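Local atomic coordinates of PA1221 (Pseudomonas aeruginosa, PDB entry 4DG9), a protein that joins, in a single chain, an AMP-binding domain of the ANL superfamily to a carrier domain of the phosphopantetheine-attachment family. Residues V457-C462 / G552-L557; Y427-P432 / P480-P485; Q531-L536 / L559-L564. One frame throughout, in Å; residues are numbered along the deposited sequence.

Contact 1: V457-C462 / G552-L557; sequences VKQLLC and GGNSLL. With DG9 (5'-({[(2R,3R)-3-amino-2-{[2-({N-[(2R)-2-hydroxy-3,3-dimethyl-4-{[oxido(oxo)phosphonio]oxy}butanoyl]-beta-alanyl}amino)ethyl]sulfanyl}-4-methylpentyl]sulfonyl}amino)-5'-deoxyadenosine), chain B.
V457 faces L556 with their CA atoms 7.2 Å apart, and Q459 faces G552 at 7.0 Å, where the start of strand 459-466 meets the loop that turns into helix 555-567. The loop carries the GGNSL sequence of phosphopantetheine carrier domains, with the modified serine in the first turn of the helix: S555 OG is covalently bonded to P2A of DG9 at 1.6 Å. The contact thus sets the attachment site of the carrier domain against the three-stranded sheet 444-452/459-466/487-490.

Apolar packing and one weak hydrogen bond join the two segments. In the apolar part, V457 turns both methyls to the helix; CG2 lies 3.5 Å from L556 CD1 and also close to L556 CB, while CG1 reaches toward the amide of N554. The other methyl of L556 turns to the ligand arm, its CD2 4.0 Å from CCP of DG9. S262 and T266 of helix 261-270 pack on V457 and L556.

The polar part involves Q459, whose extended side chain carries its amide to the glycine loop. NE2 makes a weak, bent bond to G552 O (2.6 Å, 128° at the hydrogen) and a second hydrogen bond to L537 O, linking the loop to the end of helix 526-537. The same NE2 lies beside the methyl L557 CD1.

Within 552-557, N554 occupies the N-cap. With chi1 at 61°, its CG sits between the backbone N and the carbonyl carbon, and the amide folds back over the first helical turn. ND2 is turned to the strand segment, 2.9 Å from K458 O, while OD1 accepts a nearly straight bond from L557 N, 2.9 Å long with 173° at the hydrogen.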
loop_
_atom_site.group_PDB
_atom_site.type_symbol
_atom_site.label_atom_id
_atom_site.label_comp_id
_atom_site.label_asym_id
_atom_site.label_seq_id
_atom_site.Cartn_x
_atom_site.Cartn_y
_atom_site.Cartn_z
ATOM N N VAL A 457 12.077 4.667 -8.287
ATOM C CA VAL A 457 11.743 3.629 -7.325
ATOM C C VAL A 457 12.666 3.686 -6.099
ATOM O O VAL A 457 13.716 4.316 -6.136
ATOM C CB VAL A 457 11.819 2.236 -8.014
ATOM C CG1 VAL A 457 12.027 1.132 -7.021
ATOM C CG2 VAL A 457 10.570 1.990 -8.818
ATOM N N LYS A 458 12.257 3.042 -5.010
ATOM C CA LYS A 458 13.049 3.015 -3.785
ATOM C C LYS A 458 13.685 1.640 -3.553
ATOM O O LYS A 458 13.117 0.602 -3.930
ATOM C CB LYS A 458 12.186 3.382 -2.584
ATOM C CG LYS A 458 11.517 4.738 -2.670
ATOM C CD LYS A 458 12.391 5.820 -2.085
ATOM C CE LYS A 458 11.544 6.932 -1.489
ATOM N NZ LYS A 458 10.582 7.456 -2.504
ATOM N N GLN A 459 14.866 1.647 -2.936
ATOM C CA GLN A 459 15.567 0.427 -2.553
ATOM C C GLN A 459 15.952 0.493 -1.076
ATOM O O GLN A 459 16.340 1.543 -0.572
ATOM C CB GLN A 459 16.847 0.280 -3.352
ATOM C CG GLN A 459 16.698 -0.032 -4.815
ATOM C CD GLN A 459 18.065 -0.109 -5.479
ATOM O OE1 GLN A 459 18.862 0.827 -5.372
ATOM N NE2 GLN A 459 18.358 -1.237 -6.129
ATOM N N LEU A 460 15.867 -0.631 -0.382
ATOM C CA LEU A 460 16.301 -0.669 1.005
ATOM C C LEU A 460 17.616 -1.421 1.094
ATOM O O LEU A 460 17.691 -2.626 0.847
ATOM C CB LEU A 460 15.249 -1.323 1.889
ATOM C CG LEU A 460 15.688 -1.598 3.319
ATOM C CD1 LEU A 460 15.812 -0.286 4.060
ATOM C CD2 LEU A 460 14.698 -2.533 3.997
ATOM N N LEU A 461 18.653 -0.681 1.451
ATOM C CA LEU A 461 20.010 -1.173 1.439
ATOM C C LEU A 461 20.530 -1.254 2.860
ATOM O O LEU A 461 20.366 -0.319 3.651
ATOM C CB LEU A 461 20.882 -0.213 0.637
ATOM C CG LEU A 461 20.475 -0.024 -0.819
ATOM C CD1 LEU A 461 21.276 1.097 -1.458
ATOM C CD2 LEU A 461 20.656 -1.336 -1.572
ATOM N N CYS A 462 21.177 -2.369 3.167
ATOM C CA CYS A 462 21.657 -2.645 4.508
ATOM C C CYS A 462 23.143 -2.983 4.511
ATOM O O CYS A 462 23.566 -3.972 3.902
ATOM C CB CYS A 462 20.866 -3.814 5.102
ATOM S SG CYS A 462 21.606 -4.559 6.564
ATOM N N GLY A 552 20.233 -6.197 -4.516
ATOM C CA GLY A 552 19.615 -4.881 -4.552
ATOM C C GLY A 552 18.415 -4.767 -5.478
ATOM O O GLY A 552 17.821 -3.693 -5.629
ATOM N N GLY A 553 18.055 -5.876 -6.109
ATOM C CA GLY A 553 16.842 -5.922 -6.895
ATOM C C GLY A 553 15.633 -5.925 -5.985
ATOM O O GLY A 553 15.722 -6.293 -4.813
ATOM N N ASN A 554 14.497 -5.515 -6.574
ATOM C CA ASN A 554 13.205 -5.641 -5.901
ATOM C C ASN A 554 12.111 -5.904 -6.949
ATOM O O ASN A 554 12.433 -6.149 -8.105
ATOM C CB ASN A 554 12.909 -4.411 -5.031
ATOM C CG ASN A 554 12.839 -3.123 -5.830
ATOM O OD1 ASN A 554 12.547 -3.132 -7.032
ATOM N ND2 ASN A 554 13.104 -2.000 -5.166
ATOM N N SER A 555 10.836 -5.875 -6.563
ATOM C CA SER A 555 9.736 -6.217 -7.487
ATOM C C SER A 555 9.559 -5.217 -8.657
ATOM O O SER A 555 9.366 -5.620 -9.804
ATOM C CB SER A 555 8.441 -6.382 -6.694
ATOM O OG SER A 555 8.272 -5.206 -5.889
ATOM N N LEU A 556 9.678 -3.947 -8.408
ATOM C CA LEU A 556 9.617 -2.878 -9.398
ATOM C C LEU A 556 10.785 -2.954 -10.398
ATOM O O LEU A 556 10.583 -2.937 -11.629
ATOM C CB LEU A 556 9.553 -1.508 -8.710
ATOM C CG LEU A 556 8.219 -1.282 -7.982
ATOM C CD1 LEU A 556 8.115 0.087 -7.288
ATOM C CD2 LEU A 556 7.044 -1.520 -8.941
ATOM N N LEU A 557 12.001 -3.058 -9.876
ATOM C CA LEU A 557 13.172 -3.196 -10.744
ATOM C C LEU A 557 13.126 -4.503 -11.536
ATOM O O LEU A 557 13.560 -4.555 -12.684
ATOM C CB LEU A 557 14.477 -3.074 -9.944
ATOM C CG LEU A 557 14.628 -1.729 -9.209
ATOM C CD1 LEU A 557 15.769 -1.744 -8.218
ATOM C CD2 LEU A 557 14.789 -0.570 -10.198
HETATM C C DG9 B . -1.011 4.936 3.019
HETATM N N DG9 B . 1.779 6.317 4.637
HETATM S S DG9 B . 0.848 5.121 5.129
HETATM C C1 DG9 B . -0.666 5.307 4.470
HETATM N N1 DG9 B . 3.115 12.883 -0.818
HETATM O O1 DG9 B . 2.257 10.350 6.634
HETATM C C2 DG9 B . 4.139 12.792 0.048
HETATM N N2 DG9 B . -3.189 6.076 3.058
HETATM O O2 DG9 B . 4.658 10.608 5.343
HETATM C C3 DG9 B . 1.396 7.654 5.047
HETATM N N3 DG9 B . 4.136 11.932 1.076
HETATM O O3 DG9 B . 7.818 -3.849 -3.693
HETATM C C4 DG9 B . 3.080 11.101 1.268
HETATM C C5 DG9 B . 2.008 11.168 0.393
HETATM C C6 DG9 B . 2.041 12.081 -0.667
HETATM N N6 DG9 B . 1.017 12.184 -1.550
HETATM N N7 DG9 B . 1.109 10.255 0.822
HETATM C C8 DG9 B . 1.602 9.641 1.923
HETATM N N9 DG9 B . 2.807 10.156 2.187
HETATM C CA DG9 B . -1.810 6.135 2.480
HETATM C CB DG9 B . -1.901 6.335 0.966
HETATM C "C1'" DG9 B . 3.683 9.756 3.318
HETATM S S1P DG9 B . 0.336 4.417 1.987
HETATM C "C2'" DG9 B . 3.477 10.671 4.519
HETATM P P2A DG9 B . 7.372 -5.028 -4.554
HETATM C C2P DG9 B . -0.419 3.279 0.861
HETATM O O2P DG9 B . 1.463 3.853 4.886
HETATM C "C3'" DG9 B . 2.301 10.035 5.233
HETATM C C3P DG9 B . -0.317 1.814 1.282
HETATM O O3P DG9 B . 0.658 5.310 6.536
HETATM C "C4'" DG9 B . 2.608 8.562 5.009
HETATM O "O4'" DG9 B . 3.281 8.457 3.744
HETATM O O4A DG9 B . 7.304 -6.403 -3.922
HETATM N N4P DG9 B . 0.835 1.178 0.676
HETATM C C5P DG9 B . 0.752 0.187 -0.208
HETATM O O5P DG9 B . -0.297 -0.252 -0.647
HETATM O O6A DG9 B . 5.917 -4.716 -5.184
HETATM C C6P DG9 B . 2.067 -0.393 -0.666
HETATM C C7P DG9 B . 2.235 -0.111 -2.152
HETATM N N8P DG9 B . 3.322 -0.869 -2.738
HETATM C C9P DG9 B . 3.139 -2.105 -3.196
HETATM O O9P DG9 B . 2.058 -2.664 -3.167
HETATM C CAP DG9 B . 4.340 -2.810 -3.767
HETATM O OAP DG9 B . 5.520 -2.049 -3.519
HETATM C CBP DG9 B . 4.213 -3.060 -5.270
HETATM C CCP DG9 B . 5.570 -3.494 -5.822
HETATM C CDP DG9 B . 3.212 -4.191 -5.430
HETATM C CEP DG9 B . 3.705 -1.830 -6.011
HETATM C CG1 DG9 B . -3.032 5.547 0.313
HETATM C CG2 DG9 B . -2.086 7.820 0.674
#

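Contact 2: Y427-P432 / P480-P485; sequences YRLDLP and PTWQRP. With DG9 (5'-({[(2R,3R)-3-amino-2-{[2-({N-[(2R)-2-hydroxy-3,3-dimethyl-4-{[oxido(oxo)phosphonio]oxy}butanoyl]-beta-alanyl}amino)ethyl]sulfanyl}-4-methylpentyl]sulfonyl}amino)-5'-deoxyadenosine), chain B.
Y427 and W482 lie face against face, and this aromatic pair carries most of the contact. The phenol ring and the five-membered ring of the indole form an offset stack, centroids 4.5 Å apart and planes within 7° of parallel. A CH-pi contact reinforces it: W482 CB stands over the middle of the phenol, 3.5 Å from the centroid of the Y427 ring. The backbone sets W482 CB there, and chi1 of 47° then lays the indole across the same face. On the opposite face of the phenol lies DG9, its C6P over the ring centre. Y427, backed by W482, thus forms one wall along the DG9 arm that leads to S555.

Apolar contacts extend the patch. L429 CD2 touches the rim of the indole near its plane, 3.6 Å from W482 CZ3, and also meets Q483 CG at 3.7 Å.

Charge enters through R428, whose CB points away from the other segment. The face of its guanidinium group is turned to the sulfonyl of DG9, NH1 being 3.0 Å from O3P, and NH1 also forms a salt bridge with E313.

Strand 427-430 pairs antiparallel with strand 421-424 and leads into helix 431-439, whose N-cap is D430. The short 3-10 turn 481-483 lies between helix 473-478 and strand 487-490, and F215 meets W482 edge-to-face.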
loop_
_atom_site.group_PDB
_atom_site.type_symbol
_atom_site.label_atom_id
_atom_site.label_comp_id
_atom_site.label_asym_id
_atom_site.label_seq_id
_atom_site.Cartn_x
_atom_site.Cartn_y
_atom_site.Cartn_z
ATOM N N TYR A 427 5.239 1.495 1.295
ATOM C CA TYR A 427 5.205 0.784 2.566
ATOM C C TYR A 427 5.788 1.682 3.656
ATOM O O TYR A 427 6.810 2.335 3.432
ATOM C CB TYR A 427 6.024 -0.515 2.481
ATOM C CG TYR A 427 5.408 -1.651 1.681
ATOM C CD1 TYR A 427 4.303 -2.347 2.158
ATOM C CD2 TYR A 427 5.957 -2.057 0.468
ATOM C CE1 TYR A 427 3.748 -3.392 1.441
ATOM C CE2 TYR A 427 5.409 -3.114 -0.259
ATOM C CZ TYR A 427 4.306 -3.776 0.236
ATOM O OH TYR A 427 3.745 -4.822 -0.470
ATOM N N ARG A 428 5.153 1.700 4.830
ATOM C CA ARG A 428 5.637 2.501 5.968
ATOM C C ARG A 428 6.597 1.759 6.927
ATOM O O ARG A 428 6.233 0.755 7.531
ATOM C CB ARG A 428 4.469 3.098 6.756
ATOM C CG ARG A 428 4.878 4.284 7.628
ATOM C CD ARG A 428 3.681 5.104 8.048
ATOM N NE ARG A 428 2.748 4.316 8.840
ATOM C CZ ARG A 428 1.664 4.815 9.420
ATOM N NH1 ARG A 428 1.379 6.105 9.290
ATOM N NH2 ARG A 428 0.868 4.026 10.127
ATOM N N LEU A 429 7.818 2.277 7.055
ATOM C CA LEU A 429 8.841 1.681 7.908
ATOM C C LEU A 429 9.355 2.663 8.940
ATOM O O LEU A 429 9.642 3.816 8.605
ATOM C CB LEU A 429 10.054 1.237 7.078
ATOM C CG LEU A 429 10.007 0.132 6.014
ATOM C CD1 LEU A 429 11.427 -0.191 5.601
ATOM C CD2 LEU A 429 9.328 -1.126 6.498
ATOM N N ASP A 430 9.530 2.214 10.184
ATOM C CA ASP A 430 10.398 2.987 11.058
ATOM C C ASP A 430 11.801 2.414 10.945
ATOM O O ASP A 430 12.132 1.370 11.535
ATOM C CB ASP A 430 9.952 2.954 12.509
ATOM C CG ASP A 430 10.810 3.859 13.382
ATOM O OD1 ASP A 430 11.718 3.351 14.093
ATOM O OD2 ASP A 430 10.592 5.094 13.321
ATOM N N LEU A 431 12.642 3.157 10.234
ATOM C CA LEU A 431 13.949 2.670 9.852
ATOM C C LEU A 431 14.891 2.514 11.046
ATOM O O LEU A 431 15.607 1.524 11.140
ATOM C CB LEU A 431 14.556 3.569 8.771
ATOM C CG LEU A 431 15.328 2.816 7.685
ATOM C CD1 LEU A 431 14.378 1.897 6.957
ATOM C CD2 LEU A 431 16.012 3.776 6.719
ATOM N N PRO A 432 14.917 3.509 11.949
ATOM C CA PRO A 432 15.797 3.359 13.115
ATOM C C PRO A 432 15.528 2.077 13.898
ATOM O O PRO A 432 16.469 1.349 14.186
ATOM C CB PRO A 432 15.457 4.585 13.961
ATOM C CG PRO A 432 15.090 5.624 12.930
ATOM C CD PRO A 432 14.378 4.877 11.835
ATOM N N PRO A 480 8.644 -9.378 7.811
ATOM C CA PRO A 480 7.688 -9.391 6.697
ATOM C C PRO A 480 8.415 -8.953 5.438
ATOM O O PRO A 480 9.298 -8.082 5.525
ATOM C CB PRO A 480 6.653 -8.342 7.099
ATOM C CG PRO A 480 7.322 -7.498 8.143
ATOM C CD PRO A 480 8.293 -8.391 8.847
ATOM N N THR A 481 8.054 -9.553 4.301
ATOM C CA THR A 481 8.789 -9.412 3.036
ATOM C C THR A 481 9.111 -7.972 2.682
ATOM O O THR A 481 10.203 -7.660 2.204
ATOM C CB THR A 481 7.984 -9.973 1.859
ATOM O OG1 THR A 481 6.743 -9.269 1.766
ATOM C CG2 THR A 481 7.712 -11.453 2.038
ATOM N N TRP A 482 8.151 -7.094 2.917
ATOM C CA TRP A 482 8.330 -5.693 2.588
ATOM C C TRP A 482 9.316 -4.976 3.507
ATOM O O TRP A 482 9.684 -3.832 3.251
ATOM C CB TRP A 482 6.978 -4.962 2.514
ATOM C CG TRP A 482 6.043 -5.236 3.647
ATOM C CD1 TRP A 482 5.127 -6.256 3.738
ATOM C CD2 TRP A 482 5.901 -4.466 4.838
ATOM N NE1 TRP A 482 4.440 -6.172 4.932
ATOM C CE2 TRP A 482 4.900 -5.083 5.624
ATOM C CE3 TRP A 482 6.533 -3.325 5.329
ATOM C CZ2 TRP A 482 4.522 -4.588 6.865
ATOM C CZ3 TRP A 482 6.149 -2.833 6.568
ATOM C CH2 TRP A 482 5.155 -3.461 7.318
ATOM N N GLN A 483 9.732 -5.630 4.584
ATOM C CA GLN A 483 10.746 -5.034 5.471
ATOM C C GLN A 483 12.163 -5.544 5.250
ATOM O O GLN A 483 13.068 -5.102 5.932
ATOM C CB GLN A 483 10.380 -5.214 6.952
ATOM C CG GLN A 483 9.028 -4.675 7.299
ATOM C CD GLN A 483 8.826 -4.535 8.785
ATOM O OE1 GLN A 483 9.640 -5.018 9.589
ATOM N NE2 GLN A 483 7.739 -3.863 9.169
ATOM N N ARG A 484 12.345 -6.496 4.340
ATOM C CA ARG A 484 13.660 -7.094 4.114
ATOM C C ARG A 484 14.479 -6.263 3.150
ATOM O O ARG A 484 14.004 -5.908 2.075
ATOM C CB ARG A 484 13.532 -8.498 3.537
ATOM C CG ARG A 484 12.500 -9.344 4.237
ATOM C CD ARG A 484 12.572 -10.788 3.811
ATOM N NE ARG A 484 11.635 -11.573 4.593
ATOM C CZ ARG A 484 10.928 -12.583 4.107
ATOM N NH1 ARG A 484 11.069 -12.930 2.836
ATOM N NH2 ARG A 484 10.082 -13.241 4.888
ATOM N N PRO A 485 15.718 -5.949 3.532
ATOM C CA PRO A 485 16.593 -5.196 2.632
ATOM C C PRO A 485 16.817 -5.928 1.298
ATOM O O PRO A 485 16.883 -7.163 1.224
ATOM C CB PRO A 485 17.895 -5.096 3.421
ATOM C CG PRO A 485 17.468 -5.208 4.861
ATOM C CD PRO A 485 16.333 -6.178 4.853
HETATM C C DG9 B . -1.011 4.936 3.019
HETATM N N DG9 B . 1.779 6.317 4.637
HETATM S S DG9 B . 0.848 5.121 5.129
HETATM C C1 DG9 B . -0.666 5.307 4.470
HETATM N N1 DG9 B . 3.115 12.883 -0.818
HETATM O O1 DG9 B . 2.257 10.350 6.634
HETATM C C2 DG9 B . 4.139 12.792 0.048
HETATM N N2 DG9 B . -3.189 6.076 3.058
HETATM O O2 DG9 B . 4.658 10.608 5.343
HETATM C C3 DG9 B . 1.396 7.654 5.047
HETATM N N3 DG9 B . 4.136 11.932 1.076
HETATM O O3 DG9 B . 7.818 -3.849 -3.693
HETATM C C4 DG9 B . 3.080 11.101 1.268
HETATM C C5 DG9 B . 2.008 11.168 0.393
HETATM C C6 DG9 B . 2.041 12.081 -0.667
HETATM N N6 DG9 B . 1.017 12.184 -1.550
HETATM N N7 DG9 B . 1.109 10.255 0.822
HETATM C C8 DG9 B . 1.602 9.641 1.923
HETATM N N9 DG9 B . 2.807 10.156 2.187
HETATM C CA DG9 B . -1.810 6.135 2.480
HETATM C CB DG9 B . -1.901 6.335 0.966
HETATM C "C1'" DG9 B . 3.683 9.756 3.318
HETATM S S1P DG9 B . 0.336 4.417 1.987
HETATM C "C2'" DG9 B . 3.477 10.671 4.519
HETATM P P2A DG9 B . 7.372 -5.028 -4.554
HETATM C C2P DG9 B . -0.419 3.279 0.861
HETATM O O2P DG9 B . 1.463 3.853 4.886
HETATM C "C3'" DG9 B . 2.301 10.035 5.233
HETATM C C3P DG9 B . -0.317 1.814 1.282
HETATM O O3P DG9 B . 0.658 5.310 6.536
HETATM C "C4'" DG9 B . 2.608 8.562 5.009
HETATM O "O4'" DG9 B . 3.281 8.457 3.744
HETATM O O4A DG9 B . 7.304 -6.403 -3.922
HETATM N N4P DG9 B . 0.835 1.178 0.676
HETATM C C5P DG9 B . 0.752 0.187 -0.208
HETATM O O5P DG9 B . -0.297 -0.252 -0.647
HETATM O O6A DG9 B . 5.917 -4.716 -5.184
HETATM C C6P DG9 B . 2.067 -0.393 -0.666
HETATM C C7P DG9 B . 2.235 -0.111 -2.152
HETATM N N8P DG9 B . 3.322 -0.869 -2.738
HETATM C C9P DG9 B . 3.139 -2.105 -3.196
HETATM O O9P DG9 B . 2.058 -2.664 -3.167
HETATM C CAP DG9 B . 4.340 -2.810 -3.767
HETATM O OAP DG9 B . 5.520 -2.049 -3.519
HETATM C CBP DG9 B . 4.213 -3.060 -5.270
HETATM C CCP DG9 B . 5.570 -3.494 -5.822
HETATM C CDP DG9 B . 3.212 -4.191 -5.430
HETATM C CEP DG9 B . 3.705 -1.830 -6.011
HETATM C CG1 DG9 B . -3.032 5.547 0.313
HETATM C CG2 DG9 B . -2.086 7.820 0.674
#

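Contact 3: Q531-L536 / L559-L564; sequences QLWSEL and LQLVAL
L561 of helix 555-567 reaches into a row of side chains on helix 526-537, and following it outward traces the heart of this helix-helix contact. L561 CA is 8.0 Å from L536 CA. At the root of the side chain, CB meets L536 CD2 at 3.9 Å. CG is anti to the backbone N (chi1 172°), and beyond it the two methyls part. CD1 goes to L532, with L532 CD2 4.2 Å away; the other methyl goes to the indole of W533, L561 CD2 lying 3.9 Å from W533 NE1. One leucine therefore touches three residues of the other helix, L532 and L536 being one turn apart and W533 between them in sequence.

Two flanking residues widen the patch. One turn beyond L561, L564 CD1 approaches the second methyl of L532, CD1, at 4.4 Å, a loose fit. On the other flank, the extended Q560 runs past L536, with OE1 4.0 Å from L536 CD1; its side chain also rests on T266 of helix 261-270 and on N455. No hydrogen bond joins the two segments, which are held by packing alone.

The local helix axes pass 11.7 Å apart at an angle of 135°, a wide spacing bridged by leucines and tryptophan. W533 also meets F588 of helix 586-595 and, edge-to-face, F548, which L561 touches as well. R454 donates to the carbonyls E535 O and L536 O near the C-terminal end of helix 526-537, tying it to the turn before strand 459-466. Such packing of a first helix across the helix that begins at the modified serine is characteristic of the small four-helix bundle of phosphopantetheine carrier domains.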
loop_
_atom_site.group_PDB
_atom_site.type_symbol
_atom_site.label_atom_id
_atom_site.label_comp_id
_atom_site.label_asym_id
_atom_site.label_seq_id
_atom_site.Cartn_x
_atom_site.Cartn_y
_atom_site.Cartn_z
ATOM N N GLN A 531 27.048 -6.638 -15.690
ATOM C CA GLN A 531 27.209 -5.200 -15.901
ATOM C C GLN A 531 25.837 -4.560 -15.958
ATOM O O GLN A 531 25.629 -3.449 -15.448
ATOM C CB GLN A 531 27.974 -4.873 -17.184
ATOM C CG GLN A 531 27.965 -3.374 -17.530
ATOM C CD GLN A 531 28.713 -3.044 -18.819
ATOM O OE1 GLN A 531 29.189 -3.940 -19.521
ATOM N NE2 GLN A 531 28.822 -1.753 -19.131
ATOM N N LEU A 532 24.902 -5.266 -16.592
ATOM C CA LEU A 532 23.526 -4.783 -16.698
ATOM C C LEU A 532 22.909 -4.604 -15.304
ATOM O O LEU A 532 22.509 -3.493 -14.916
ATOM C CB LEU A 532 22.696 -5.774 -17.507
ATOM C CG LEU A 532 21.266 -5.362 -17.813
ATOM C CD1 LEU A 532 21.271 -3.982 -18.448
ATOM C CD2 LEU A 532 20.600 -6.393 -18.721
ATOM N N TRP A 533 22.866 -5.704 -14.553
ATOM C CA TRP A 533 22.427 -5.691 -13.163
ATOM C C TRP A 533 23.097 -4.557 -12.391
ATOM O O TRP A 533 22.461 -3.897 -11.582
ATOM C CB TRP A 533 22.744 -7.028 -12.477
ATOM C CG TRP A 533 21.899 -8.171 -12.940
ATOM C CD1 TRP A 533 21.175 -8.241 -14.098
ATOM C CD2 TRP A 533 21.675 -9.410 -12.250
ATOM N NE1 TRP A 533 20.516 -9.450 -14.173
ATOM C CE2 TRP A 533 20.804 -10.182 -13.051
ATOM C CE3 TRP A 533 22.123 -9.940 -11.035
ATOM C CZ2 TRP A 533 20.370 -11.456 -12.673
ATOM C CZ3 TRP A 533 21.691 -11.210 -10.661
ATOM C CH2 TRP A 533 20.822 -11.951 -11.479
ATOM N N SER A 534 24.384 -4.341 -12.634
ATOM C CA SER A 534 25.113 -3.288 -11.939
ATOM C C SER A 534 24.537 -1.912 -12.267
ATOM O O SER A 534 24.310 -1.097 -11.370
ATOM C CB SER A 534 26.606 -3.348 -12.271
ATOM O OG SER A 534 27.233 -4.433 -11.607
ATOM N N GLU A 535 24.288 -1.656 -13.548
ATOM C CA GLU A 535 23.768 -0.355 -13.952
ATOM C C GLU A 535 22.350 -0.123 -13.447
ATOM O O GLU A 535 21.993 0.994 -13.070
ATOM C CB GLU A 535 23.829 -0.175 -15.475
ATOM C CG GLU A 535 25.224 0.123 -16.015
ATOM C CD GLU A 535 25.200 1.027 -17.235
ATOM N N LEU A 536 21.543 -1.182 -13.445
ATOM C CA LEU A 536 20.128 -1.075 -13.079
ATOM C C LEU A 536 19.921 -0.985 -11.565
ATOM O O LEU A 536 19.143 -0.166 -11.086
ATOM C CB LEU A 536 19.347 -2.269 -13.642
ATOM C CG LEU A 536 17.827 -2.299 -13.457
ATOM C CD1 LEU A 536 17.133 -1.546 -14.573
ATOM C CD2 LEU A 536 17.311 -3.732 -13.396
ATOM N N LEU A 559 10.417 -5.817 -12.587
ATOM C CA LEU A 559 9.526 -5.428 -13.682
ATOM C C LEU A 559 10.303 -4.783 -14.815
ATOM O O LEU A 559 10.265 -5.254 -15.952
ATOM C CB LEU A 559 8.447 -4.470 -13.196
ATOM C CG LEU A 559 7.193 -5.173 -12.693
ATOM C CD1 LEU A 559 6.063 -4.169 -12.555
ATOM C CD2 LEU A 559 6.818 -6.303 -13.649
ATOM N N GLN A 560 11.016 -3.707 -14.498
ATOM C CA GLN A 560 11.820 -3.031 -15.512
ATOM C C GLN A 560 12.777 -3.980 -16.259
ATOM O O GLN A 560 12.907 -3.910 -17.483
ATOM C CB GLN A 560 12.607 -1.890 -14.872
ATOM C CG GLN A 560 11.740 -0.916 -14.110
ATOM C CD GLN A 560 12.531 0.237 -13.536
ATOM O OE1 GLN A 560 13.709 0.401 -13.840
ATOM N NE2 GLN A 560 11.888 1.039 -12.698
ATOM N N LEU A 561 13.444 -4.862 -15.518
ATOM C CA LEU A 561 14.432 -5.763 -16.098
ATOM C C LEU A 561 13.760 -6.715 -17.076
ATOM O O LEU A 561 14.236 -6.911 -18.199
ATOM C CB LEU A 561 15.164 -6.551 -15.006
ATOM C CG LEU A 561 16.090 -7.656 -15.531
ATOM C CD1 LEU A 561 17.131 -7.052 -16.428
ATOM C CD2 LEU A 561 16.755 -8.456 -14.413
ATOM N N VAL A 562 12.646 -7.297 -16.643
ATOM C CA VAL A 562 11.869 -8.180 -17.503
ATOM C C VAL A 562 11.383 -7.459 -18.753
ATOM O O VAL A 562 11.347 -8.036 -19.843
ATOM C CB VAL A 562 10.657 -8.766 -16.752
ATOM C CG1 VAL A 562 9.518 -9.072 -17.713
ATOM C CG2 VAL A 562 11.073 -10.008 -15.986
ATOM N N ALA A 563 11.009 -6.195 -18.605
ATOM C CA ALA A 563 10.522 -5.443 -19.750
ATOM C C ALA A 563 11.653 -5.200 -20.733
ATOM O O ALA A 563 11.455 -5.315 -21.936
ATOM C CB ALA A 563 9.886 -4.140 -19.321
ATOM N N LEU A 564 12.840 -4.875 -20.227
ATOM C CA LEU A 564 14.007 -4.776 -21.102
ATOM C C LEU A 564 14.165 -6.068 -21.882
ATOM O O LEU A 564 14.235 -6.066 -23.111
ATOM C CB LEU A 564 15.288 -4.553 -20.304
ATOM C CG LEU A 564 15.561 -3.190 -19.680
ATOM C CD1 LEU A 564 17.012 -3.147 -19.204
ATOM C CD2 LEU A 564 15.262 -2.062 -20.667
#

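Overall arrangement
Contact 1 is the hub. Its centre is 12 Å from those of contacts 2 and 3, which are 23 Å apart and do not touch. Along the chain, contact 2 closes before contact 3 opens, and contact 1 straddles both, its segments alternating with theirs. Contacts 1 and 3 share helix 555-567, and L557 O packs on L536 CD2. Contacts 1 and 2 meet where L460 of strand 459-466 packs against Q483 and P485, and both touch DG9. From contact 3 in the carrier bundle, the series thus runs through the modified serine to the ligand arm beside Y427, with the carrier domain docked on the AMP-binding portion.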